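Local coordinates for protein taurocyamine kinase (Schistosoma mansoni, PDB 4WOD) that catalyses the reversible, magnesium-dependent transfer of phosphate between ATP and taurocyamine, giving N-phosphotaurocyamine and ADP, at residues P135-K139 / E140-E144; E249-S253 / L254-F258; R489-E492 / G493-F496; M500-T503 / D504-L508. The protein carries 4 engineered substitutions. All coordinates share one frame; numbering follows the deposited sequence.

Overall arrangement
The four contacts are local and follow one another along the chain, two in each of the duplicated kinase repeats. Interactions 1 and 2 belong to the first repeat. Their centres lie 19 Å apart. Interaction 1 caps the start of helix 139-154, and interaction 2 lies where helix 236-251 gives way to a loop that packs on helix 139-154. Interactions 3 and 4 lie in the second repeat, about 59 to 68 Å from the first two, centre to centre. They touch, with centres 11 Å apart. Interaction 3 follows strand 480-489, and interaction 4 opens helix 502-517. The same cap recurs at the matching helix of each repeat, consistent with the duplication.

Interaction 1 of 4, residues P135-K139 / E140-E144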
loop_
_atom_site.group_PDB
_atom_site.type_symbol
_atom_site.label_atom_id
_atom_site.label_comp_id
_atom_site.label_asym_id
_atom_site.label_seq_id
_atom_site.Cartn_x
_atom_site.Cartn_y
_atom_site.Cartn_z
ATOM N N PRO A 135 -26.227 -23.184 -6.117
ATOM C CA PRO A 135 -27.592 -22.694 -6.356
ATOM C C PRO A 135 -28.418 -23.507 -7.349
ATOM O O PRO A 135 -29.636 -23.360 -7.360
ATOM C CB PRO A 135 -27.362 -21.275 -6.912
ATOM C CG PRO A 135 -26.021 -20.873 -6.369
ATOM C CD PRO A 135 -25.228 -22.149 -6.436
ATOM N N THR A 136 -27.781 -24.331 -8.174
ATOM C CA THR A 136 -28.519 -25.000 -9.230
ATOM C C THR A 136 -28.477 -26.531 -9.143
ATOM O O THR A 136 -29.182 -27.208 -9.890
ATOM C CB THR A 136 -28.011 -24.575 -10.656
ATOM O OG1 THR A 136 -26.579 -24.604 -10.689
ATOM C CG2 THR A 136 -28.503 -23.168 -11.025
ATOM N N LEU A 137 -27.655 -27.079 -8.259
ATOM C CA LEU A 137 -27.641 -28.521 -8.035
ATOM C C LEU A 137 -28.916 -28.966 -7.334
ATOM O O LEU A 137 -29.542 -28.204 -6.599
ATOM C CB LEU A 137 -26.415 -28.932 -7.201
ATOM C CG LEU A 137 -25.099 -28.724 -7.957
ATOM C CD1 LEU A 137 -23.911 -28.574 -6.994
ATOM C CD2 LEU A 137 -24.913 -29.907 -8.926
ATOM N N THR A 138 -29.326 -30.191 -7.595
ATOM C CA THR A 138 -30.332 -30.828 -6.739
ATOM C C THR A 138 -29.597 -31.681 -5.720
ATOM O O THR A 138 -28.379 -31.896 -5.841
ATOM C CB THR A 138 -31.304 -31.694 -7.529
ATOM O OG1 THR A 138 -30.576 -32.763 -8.126
ATOM C CG2 THR A 138 -31.982 -30.874 -8.633
ATOM N N LYS A 139 -30.315 -32.175 -4.712
ATOM C CA LYS A 139 -29.672 -33.075 -3.758
ATOM C C LYS A 139 -29.120 -34.281 -4.500
ATOM O O LYS A 139 -27.989 -34.719 -4.243
ATOM C CB LYS A 139 -30.639 -33.510 -2.654
ATOM C CG LYS A 139 -30.023 -34.473 -1.655
ATOM C CD LYS A 139 -30.814 -34.489 -0.354
ATOM C CE LYS A 139 -30.428 -35.662 0.518
ATOM N NZ LYS A 139 -31.059 -35.522 1.860
ATOM N N GLU A 140 -29.901 -34.785 -5.456
ATOM C CA GLU A 140 -29.487 -35.945 -6.242
ATOM C C GLU A 140 -28.318 -35.657 -7.186
ATOM O O GLU A 140 -27.383 -36.454 -7.282
ATOM C CB GLU A 140 -30.671 -36.491 -7.048
ATOM C CG GLU A 140 -31.768 -37.113 -6.198
ATOM C CD GLU A 140 -32.881 -37.682 -7.058
ATOM O OE1 GLU A 140 -32.576 -38.580 -7.876
ATOM O OE2 GLU A 140 -34.040 -37.225 -6.934
ATOM N N THR A 141 -28.337 -34.526 -7.881
ATOM C CA THR A 141 -27.247 -34.291 -8.831
ATOM C C THR A 141 -25.912 -34.022 -8.117
ATOM O O THR A 141 -24.852 -34.429 -8.605
ATOM C CB THR A 141 -27.555 -33.143 -9.822
ATOM O OG1 THR A 141 -27.809 -31.923 -9.115
ATOM C CG2 THR A 141 -28.748 -33.510 -10.692
ATOM N N ARG A 142 -25.945 -33.401 -6.946
ATOM C CA ARG A 142 -24.697 -33.212 -6.224
ATOM C C ARG A 142 -24.082 -34.566 -5.838
ATOM O O ARG A 142 -22.857 -34.747 -5.927
ATOM C CB ARG A 142 -24.918 -32.340 -4.985
ATOM C CG ARG A 142 -23.641 -31.974 -4.249
ATOM C CD ARG A 142 -23.931 -31.245 -2.948
ATOM N NE ARG A 142 -24.484 -29.905 -3.140
ATOM C CZ ARG A 142 -25.776 -29.592 -3.065
ATOM N NH1 ARG A 142 -26.685 -30.532 -2.808
ATOM N NH2 ARG A 142 -26.164 -28.327 -3.241
ATOM N N ILE A 143 -24.929 -35.520 -5.441
ATOM C CA ILE A 143 -24.460 -36.851 -5.051
ATOM C C ILE A 143 -23.987 -37.611 -6.296
ATOM O O ILE A 143 -22.938 -38.274 -6.268
ATOM C CB ILE A 143 -25.568 -37.649 -4.288
ATOM C CG1 ILE A 143 -25.836 -36.992 -2.926
ATOM C CG2 ILE A 143 -25.185 -39.123 -4.106
ATOM C CD1 ILE A 143 -27.167 -37.351 -2.322
ATOM N N GLU A 144 -24.737 -37.506 -7.392
ATOM C CA GLU A 144 -24.257 -38.107 -8.654
ATOM C C GLU A 144 -22.859 -37.579 -9.056
ATOM O O GLU A 144 -21.991 -38.351 -9.504
ATOM C CB GLU A 144 -25.258 -37.870 -9.788
ATOM C CG GLU A 144 -26.501 -38.712 -9.662
ATOM C CD GLU A 144 -27.465 -38.494 -10.802
ATOM O OE1 GLU A 144 -27.605 -39.407 -11.642
ATOM O OE2 GLU A 144 -28.068 -37.400 -10.872
HETATM O O HOH W 1 -28.818 -26.495 -4.411
HETATM O O HOH W 2 -26.523 -33.337 -2.193
#
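Thr138 and Thr141 are tied by two reciprocal hydrogen bonds. Thr141 N donates to Thr138 OG1 at 2.9 Å, and Thr138 N donates to Thr141 OG1 at 2.8 Å. In each threonine OG1 sits between the backbone N and the carbonyl carbon (chi1 64° and 59°). This turns both hydroxyls inward, and the two side chains cross at about a right angle. The pair is a capping box at the start of helix 139-154, with Thr138 as N-cap. The first helical turn then follows, with Arg142 N bonded to Thr138 O at 3.1 Å and a weak bond from Ile143 N to Lys139 O.

Leu137 adds van der Waals packing against polar groups. Leu137 CD2 lies 3.5 Å from Thr141 OG1. Leu137 CB lies over one face of the Arg142 guanidinium, off toward the rim, 4.0 Å from Arg142 NH2.

Water and charge hold the rest of Arg142. One water accepts from Arg142 NH1 at 2.9 Å, in the guanidinium plane, and donates to Lys139 O. Another bridges Leu137 O and, weakly, NH2. NH1 also makes a salt bridge with Asp200, while Arg205 brings a like charge close to NE. The salt bridge probably helps balance the nearby positive charges.

Interaction 2 of 4, residues E249-S253 / L254-F258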
loop_
_atom_site.group_PDB
_atom_site.type_symbol
_atom_site.label_atom_id
_atom_site.label_comp_id
_atom_site.label_asym_id
_atom_site.label_seq_id
_atom_site.Cartn_x
_atom_site.Cartn_y
_atom_site.Cartn_z
ATOM N N GLU A 249 -4.156 -37.248 -14.986
ATOM C CA GLU A 249 -4.786 -38.565 -14.888
ATOM C C GLU A 249 -6.314 -38.432 -14.736
ATOM O O GLU A 249 -7.069 -39.100 -15.439
ATOM C CB GLU A 249 -4.187 -39.372 -13.730
ATOM C CG GLU A 249 -2.697 -39.710 -13.934
ATOM C CD GLU A 249 -2.184 -40.855 -13.051
ATOM O OE1 GLU A 249 -2.817 -41.173 -12.019
ATOM O OE2 GLU A 249 -1.134 -41.445 -13.395
ATOM N N LEU A 250 -6.759 -37.548 -13.847
ATOM C CA LEU A 250 -8.192 -37.371 -13.600
ATOM C C LEU A 250 -8.926 -36.917 -14.863
ATOM O O LEU A 250 -10.059 -37.334 -15.109
ATOM C CB LEU A 250 -8.419 -36.374 -12.455
ATOM C CG LEU A 250 -8.114 -36.919 -11.050
ATOM C CD1 LEU A 250 -8.284 -35.857 -9.947
ATOM C CD2 LEU A 250 -8.942 -38.154 -10.734
ATOM N N SER A 251 -8.265 -36.076 -15.661
ATOM C CA SER A 251 -8.789 -35.594 -16.941
ATOM C C SER A 251 -9.209 -36.710 -17.886
ATOM O O SER A 251 -10.051 -36.513 -18.746
ATOM C CB SER A 251 -7.750 -34.720 -17.654
ATOM O OG SER A 251 -7.651 -33.472 -17.002
ATOM N N LYS A 252 -8.600 -37.876 -17.751
ATOM C CA LYS A 252 -8.969 -38.984 -18.622
ATOM C C LYS A 252 -10.366 -39.493 -18.278
ATOM O O LYS A 252 -11.023 -40.108 -19.123
ATOM C CB LYS A 252 -7.949 -40.114 -18.518
ATOM C CG LYS A 252 -6.549 -39.704 -18.908
ATOM C CD LYS A 252 -5.588 -40.864 -18.750
ATOM C CE LYS A 252 -4.147 -40.398 -18.860
ATOM N NZ LYS A 252 -3.191 -41.477 -18.518
ATOM N N SER A 253 -10.814 -39.226 -17.050
ATOM C CA SER A 253 -12.090 -39.737 -16.555
ATOM C C SER A 253 -13.170 -38.673 -16.507
ATOM O O SER A 253 -14.350 -38.971 -16.644
ATOM C CB SER A 253 -11.935 -40.324 -15.148
ATOM O OG SER A 253 -10.989 -41.366 -15.140
ATOM N N LEU A 254 -12.760 -37.436 -16.262
ATOM C CA LEU A 254 -13.715 -36.357 -16.047
ATOM C C LEU A 254 -13.530 -35.303 -17.118
ATOM O O LEU A 254 -12.402 -34.945 -17.468
ATOM C CB LEU A 254 -13.535 -35.733 -14.650
ATOM C CG LEU A 254 -13.585 -36.697 -13.462
ATOM C CD1 LEU A 254 -12.951 -36.088 -12.205
ATOM C CD2 LEU A 254 -15.022 -37.087 -13.178
ATOM N N LYS A 255 -14.653 -34.826 -17.639
ATOM C CA LYS A 255 -14.681 -33.717 -18.558
ATOM C C LYS A 255 -14.746 -32.439 -17.741
ATOM O O LYS A 255 -15.744 -32.201 -17.049
ATOM C CB LYS A 255 -15.895 -33.796 -19.492
ATOM C CG LYS A 255 -16.066 -35.109 -20.239
ATOM C CD LYS A 255 -17.408 -35.129 -20.985
ATOM C CE LYS A 255 -17.506 -36.278 -21.980
ATOM N NZ LYS A 255 -16.500 -36.172 -23.075
ATOM N N PHE A 256 -13.702 -31.615 -17.827
ATOM C CA PHE A 256 -13.683 -30.351 -17.090
ATOM C C PHE A 256 -14.067 -29.184 -17.993
ATOM O O PHE A 256 -13.705 -29.144 -19.174
ATOM C CB PHE A 256 -12.314 -30.096 -16.474
ATOM C CG PHE A 256 -11.861 -31.162 -15.509
ATOM C CD1 PHE A 256 -12.711 -31.643 -14.517
ATOM C CD2 PHE A 256 -10.571 -31.666 -15.582
ATOM C CE1 PHE A 256 -12.290 -32.615 -13.633
ATOM C CE2 PHE A 256 -10.143 -32.629 -14.697
ATOM C CZ PHE A 256 -11.009 -33.115 -13.719
ATOM N N ALA A 257 -14.800 -28.233 -17.426
ATOM C CA ALA A 257 -15.266 -27.061 -18.163
ATOM C C ALA A 257 -14.141 -26.063 -18.396
ATOM O O ALA A 257 -13.522 -25.589 -17.444
ATOM C CB ALA A 257 -16.419 -26.387 -17.411
ATOM N N PHE A 258 -13.884 -25.749 -19.666
ATOM C CA PHE A 258 -12.827 -24.824 -20.053
ATOM C C PHE A 258 -13.252 -24.067 -21.301
ATOM O O PHE A 258 -13.789 -24.664 -22.216
ATOM C CB PHE A 258 -11.516 -25.603 -20.295
ATOM C CG PHE A 258 -10.338 -24.752 -20.747
ATOM C CD1 PHE A 258 -9.269 -24.502 -19.878
ATOM C CD2 PHE A 258 -10.254 -24.267 -22.046
ATOM C CE1 PHE A 258 -8.161 -23.744 -20.298
ATOM C CE2 PHE A 258 -9.161 -23.498 -22.464
ATOM C CZ PHE A 258 -8.114 -23.240 -21.595
#
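Leu250 O is gripped by two backbone donors. Leu254 N donates to Leu250 O at 2.9 Å, in the carbonyl plane, with an N-H...O angle of 146°. Ser253 N donates to Leu250 O at 2.8 Å. One carbonyl near the end of helix 236-251 therefore holds the chain as it turns out of the helix.

Phe256 then folds back against the helix. Its CG is anti to its own carbonyl carbon (chi1 -59°), which carries the ring toward the last helical turn. The ring meets that turn with its edge. Phe256 CE2 comes to 3.5 Å from Ser251 OG, which lies near the ring plane. Leu250 CB also lies near that plane, 4.4 Å from Phe256 CZ, in a looser apolar contact. Ser251 OG is hydrogen-bonded to Ile247 O, one turn back in the helix. The hydroxyl is thus satisfied by the backbone while it rests on the ring edge. The carbonyl oxygen of Leu254 stands over the centre of one face of the Phe256 ring, 4.1 Å above the plane.

The Leu254 side chain is buried. Leu254 CB passes 3.9 Å from Leu250 O, and the side chain touches Lys148 and Ala152 of helix 139-154. Leu254 and Phe256 both touch Ile225 of strand 225-232.

This is a helix-to-strand connection in the catalytic domain of the phosphagen kinase fold. It joins helix 236-251 to the short strand 258-259 and packs the turn between helix 139-154 and the sheet.

Interaction 3 of 4, residues R489-E492 / G493-F496; sequences RSVE and GFLF. Engineered in segment 493-496: Gly493 (natural residue Asp).
Val491 CG1 packs obliquely against the Phe494 ring, 3.7 Å from CD2 and 3.9 Å from CE2. The two side chains lie side by side and point the same way. CG1 of Val491 is anti to the backbone N (chi1 175°), which sets this methyl beside the ring. Val491 O lies at the ring edge, in its plane. Glu492 O approaches CD2 of Phe494 obliquely, at 3.6 Å. The Val491 and Phe494 side chains also touch Leu508 of helix 502-517.

Ser490 meets the Phe496 ring obliquely. Ser490 OG is 3.6 Å from Phe496 CE1, and Ser490 CB is 3.7 Å from the same atom. The hydroxyl bonds to Ile628 O and packs against the ring as well, while Phe496 also stacks edge-to-face with His587.

The backbone closes with a weak hydrogen bond from Phe494 N to Val491 O, at 3.4 Å. Gly493 is an engineered residue, aspartate in the natural sequence. Its backbone has a positive phi (95°).

Val491 to Phe494 is a type II beta turn. It lies in the loop between strand 480-489 and helix 502-517, with the Phe496 side chain about 8 Å from that of Cys631, the predicted active-site residue.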
loop_
_atom_site.group_PDB
_atom_site.type_symbol
_atom_site.label_atom_id
_atom_site.label_comp_id
_atom_site.label_asym_id
_atom_site.label_seq_id
_atom_site.Cartn_x
_atom_site.Cartn_y
_atom_site.Cartn_z
ATOM N N ARG A 489 10.795 22.323 11.839
ATOM C CA ARG A 489 11.754 22.233 12.955
ATOM C C ARG A 489 11.962 20.783 13.378
ATOM O O ARG A 489 11.045 19.960 13.324
ATOM C CB ARG A 489 11.304 23.058 14.182
ATOM C CG ARG A 489 11.332 24.589 14.018
ATOM C CD ARG A 489 12.786 25.164 13.978
ATOM N NE ARG A 489 12.842 26.631 13.878
ATOM C CZ ARG A 489 12.819 27.334 12.749
ATOM N NH1 ARG A 489 12.726 26.731 11.574
ATOM N NH2 ARG A 489 12.874 28.664 12.792
ATOM N N SER A 490 13.203 20.482 13.757
ATOM C CA SER A 490 13.580 19.226 14.351
ATOM C C SER A 490 13.950 19.494 15.793
ATOM O O SER A 490 14.471 20.562 16.116
ATOM C CB SER A 490 14.776 18.595 13.611
ATOM O OG SER A 490 14.494 18.381 12.241
ATOM N N VAL A 491 13.690 18.509 16.648
ATOM C CA VAL A 491 13.988 18.618 18.057
ATOM C C VAL A 491 15.283 17.862 18.333
ATOM O O VAL A 491 15.417 16.676 17.968
ATOM C CB VAL A 491 12.844 18.051 18.927
ATOM C CG1 VAL A 491 13.226 18.065 20.429
ATOM C CG2 VAL A 491 11.524 18.817 18.666
ATOM N N GLU A 492 16.231 18.536 18.967
ATOM C CA GLU A 492 17.502 17.896 19.334
ATOM C C GLU A 492 17.318 16.618 20.140
ATOM O O GLU A 492 16.468 16.548 21.026
ATOM C CB GLU A 492 18.380 18.844 20.145
ATOM C CG GLU A 492 19.246 19.769 19.306
ATOM C CD GLU A 492 20.234 20.549 20.160
ATOM O OE1 GLU A 492 20.440 20.158 21.332
ATOM O OE2 GLU A 492 20.794 21.548 19.666
ATOM N N GLY A 493 18.113 15.603 19.825
ATOM C CA GLY A 493 18.068 14.365 20.576
ATOM C C GLY A 493 17.194 13.262 20.019
ATOM O O GLY A 493 17.271 12.130 20.492
ATOM N N PHE A 494 16.359 13.574 19.027
ATOM C CA PHE A 494 15.464 12.577 18.439
ATOM C C PHE A 494 15.813 12.182 17.011
ATOM O O PHE A 494 16.109 13.034 16.160
ATOM C CB PHE A 494 14.016 13.092 18.461
ATOM C CG PHE A 494 13.442 13.191 19.845
ATOM C CD1 PHE A 494 12.791 12.102 20.424
ATOM C CD2 PHE A 494 13.610 14.341 20.595
ATOM C CE1 PHE A 494 12.285 12.187 21.712
ATOM C CE2 PHE A 494 13.107 14.428 21.871
ATOM C CZ PHE A 494 12.447 13.352 22.432
ATOM N N LEU A 495 15.725 10.886 16.742
ATOM C CA LEU A 495 15.699 10.396 15.382
ATOM C C LEU A 495 14.523 11.053 14.649
ATOM O O LEU A 495 13.523 11.418 15.271
ATOM C CB LEU A 495 15.552 8.877 15.351
ATOM C CG LEU A 495 16.734 8.108 15.923
ATOM C CD1 LEU A 495 16.482 6.599 15.788
ATOM C CD2 LEU A 495 17.996 8.534 15.188
ATOM N N PHE A 496 14.653 11.216 13.345
ATOM C CA PHE A 496 13.596 11.860 12.534
ATOM C C PHE A 496 12.397 10.934 12.286
ATOM O O PHE A 496 12.501 9.728 12.521
ATOM C CB PHE A 496 14.199 12.349 11.213
ATOM C CG PHE A 496 15.143 13.492 11.377
ATOM C CD1 PHE A 496 15.252 14.160 12.600
ATOM C CD2 PHE A 496 15.934 13.910 10.310
ATOM C CE1 PHE A 496 16.125 15.238 12.742
ATOM C CE2 PHE A 496 16.799 14.965 10.448
ATOM C CZ PHE A 496 16.898 15.633 11.670
#

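Interaction 4 of 4, residues M500-T503 / D504-L508; sequences MSKT and DRIKL
Met500 and Arg505 cross obliquely, with Met500 CG over the guanidinium. Met500 CG stands 3.8 Å above the plane of the Arg505 guanidinium, over its centre. The same Met500 CG lies 3.7 Å from Arg505 CG. Met500 CG sits between its backbone N and carbonyl carbon (chi1 67°), and this lays the chain across the arginine. A bend at chi3 brings Met500 CE against the helix backbone, 3.7 Å from Arg505 N, and near Leu508 CD2.

The guanidinium edge is polar. A water in its plane accepts from Arg505 NE at 2.8 Å and donates to Met500 O. NH2 bonds to Pro497 O, outside the two segments. Arg562 and Arg568 lie close by with like charge, which the polar bonds probably help to offset.

Ser501 and Asp504 face each other in a capping box at the start of helix 502-517, with Ser501 as N-cap. Asp504 N donates to Ser501 OG at 3.0 Å, and Ser501 N donates to Asp504 OD2 at 2.8 Å. The second bond is nearly straight (170°) but meets OD2 from above the carboxylate plane. Ser501 OG lies close to the carboxylate, yet its distances to OD1 and OD2 are not bonds. The negative carboxylate at this helix end is probably favoured by the helix dipole.

Behind the cap, Arg505 N, Ile506 N and Lys507 N bond to Ser501 O, Lys502 O and Thr503 O in turn. Ile506 CG1 lies against Lys502 O at 3.2 Å, and its side chain reaches Val566 of a neighbouring loop.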
loop_
_atom_site.group_PDB
_atom_site.type_symbol
_atom_site.label_atom_id
_atom_site.label_comp_id
_atom_site.label_asym_id
_atom_site.label_seq_id
_atom_site.Cartn_x
_atom_site.Cartn_y
_atom_site.Cartn_z
ATOM N N MET A 500 12.609 6.757 13.286
ATOM C CA MET A 500 12.513 6.763 14.740
ATOM C C MET A 500 11.597 5.641 15.226
ATOM O O MET A 500 10.716 5.164 14.490
ATOM C CB MET A 500 12.005 8.121 15.257
ATOM C CG MET A 500 10.575 8.385 14.865
ATOM S SD MET A 500 10.135 10.117 15.098
ATOM C CE MET A 500 10.455 10.345 16.837
ATOM N N SER A 501 11.817 5.216 16.459
ATOM C CA SER A 501 11.062 4.093 17.010
ATOM C C SER A 501 9.714 4.585 17.502
ATOM O O SER A 501 9.471 5.801 17.548
ATOM C CB SER A 501 11.820 3.414 18.141
ATOM O OG SER A 501 11.759 4.161 19.353
ATOM N N LYS A 502 8.849 3.639 17.859
ATOM C CA LYS A 502 7.520 3.961 18.394
ATOM C C LYS A 502 7.635 4.665 19.742
ATOM O O LYS A 502 6.932 5.643 20.001
ATOM C CB LYS A 502 6.679 2.697 18.524
ATOM C CG LYS A 502 5.253 2.928 19.035
ATOM C CD LYS A 502 4.415 1.669 18.914
ATOM C CE LYS A 502 3.946 1.203 20.273
ATOM N NZ LYS A 502 3.008 0.048 20.157
ATOM N N THR A 503 8.526 4.166 20.595
ATOM C CA THR A 503 8.786 4.811 21.883
ATOM C C THR A 503 9.358 6.227 21.691
ATOM O O THR A 503 9.005 7.147 22.443
ATOM C CB THR A 503 9.737 3.948 22.749
ATOM O OG1 THR A 503 9.071 2.729 23.089
ATOM C CG2 THR A 503 10.124 4.671 24.028
ATOM N N ASP A 504 10.225 6.395 20.687
ATOM C CA ASP A 504 10.736 7.713 20.291
ATOM C C ASP A 504 9.581 8.660 19.993
ATOM O O ASP A 504 9.567 9.782 20.487
ATOM C CB ASP A 504 11.642 7.633 19.044
ATOM C CG ASP A 504 12.942 6.887 19.291
ATOM O OD1 ASP A 504 13.332 6.768 20.475
ATOM O OD2 ASP A 504 13.585 6.443 18.288
ATOM N N ARG A 505 8.623 8.195 19.192
ATOM C CA ARG A 505 7.488 9.022 18.785
ATOM C C ARG A 505 6.645 9.441 19.969
ATOM O O ARG A 505 6.221 10.600 20.052
ATOM C CB ARG A 505 6.598 8.294 17.789
ATOM C CG ARG A 505 7.255 7.952 16.467
ATOM C CD ARG A 505 6.201 7.646 15.405
ATOM N NE ARG A 505 6.792 6.910 14.294
ATOM C CZ ARG A 505 7.236 7.462 13.170
ATOM N NH1 ARG A 505 7.148 8.770 12.978
ATOM N NH2 ARG A 505 7.760 6.696 12.230
ATOM N N ILE A 506 6.411 8.489 20.880
ATOM C CA ILE A 506 5.623 8.734 22.081
ATOM C C ILE A 506 6.301 9.775 22.957
ATOM O O ILE A 506 5.648 10.685 23.490
ATOM C CB ILE A 506 5.405 7.430 22.900
ATOM C CG1 ILE A 506 4.581 6.428 22.095
ATOM C CG2 ILE A 506 4.738 7.727 24.225
ATOM C CD1 ILE A 506 4.516 5.040 22.732
ATOM N N LYS A 507 7.615 9.650 23.115
ATOM C CA LYS A 507 8.327 10.624 23.926
ATOM C C LYS A 507 8.351 11.988 23.226
ATOM O O LYS A 507 8.142 13.015 23.875
ATOM C CB LYS A 507 9.750 10.151 24.246
ATOM C CG LYS A 507 10.530 11.210 25.048
ATOM C CD LYS A 507 11.554 10.609 26.008
ATOM C CE LYS A 507 12.071 11.664 26.981
ATOM N NZ LYS A 507 13.045 11.100 27.960
ATOM N N LEU A 508 8.564 11.991 21.905
ATOM C CA LEU A 508 8.580 13.233 21.123
ATOM C C LEU A 508 7.265 13.977 21.303
ATOM O O LEU A 508 7.236 15.203 21.475
ATOM C CB LEU A 508 8.800 12.959 19.633
ATOM C CG LEU A 508 8.803 14.243 18.789
ATOM C CD1 LEU A 508 10.013 15.108 19.129
ATOM C CD2 LEU A 508 8.755 13.953 17.303
HETATM O O HOH W 3 7.886 4.351 14.312
#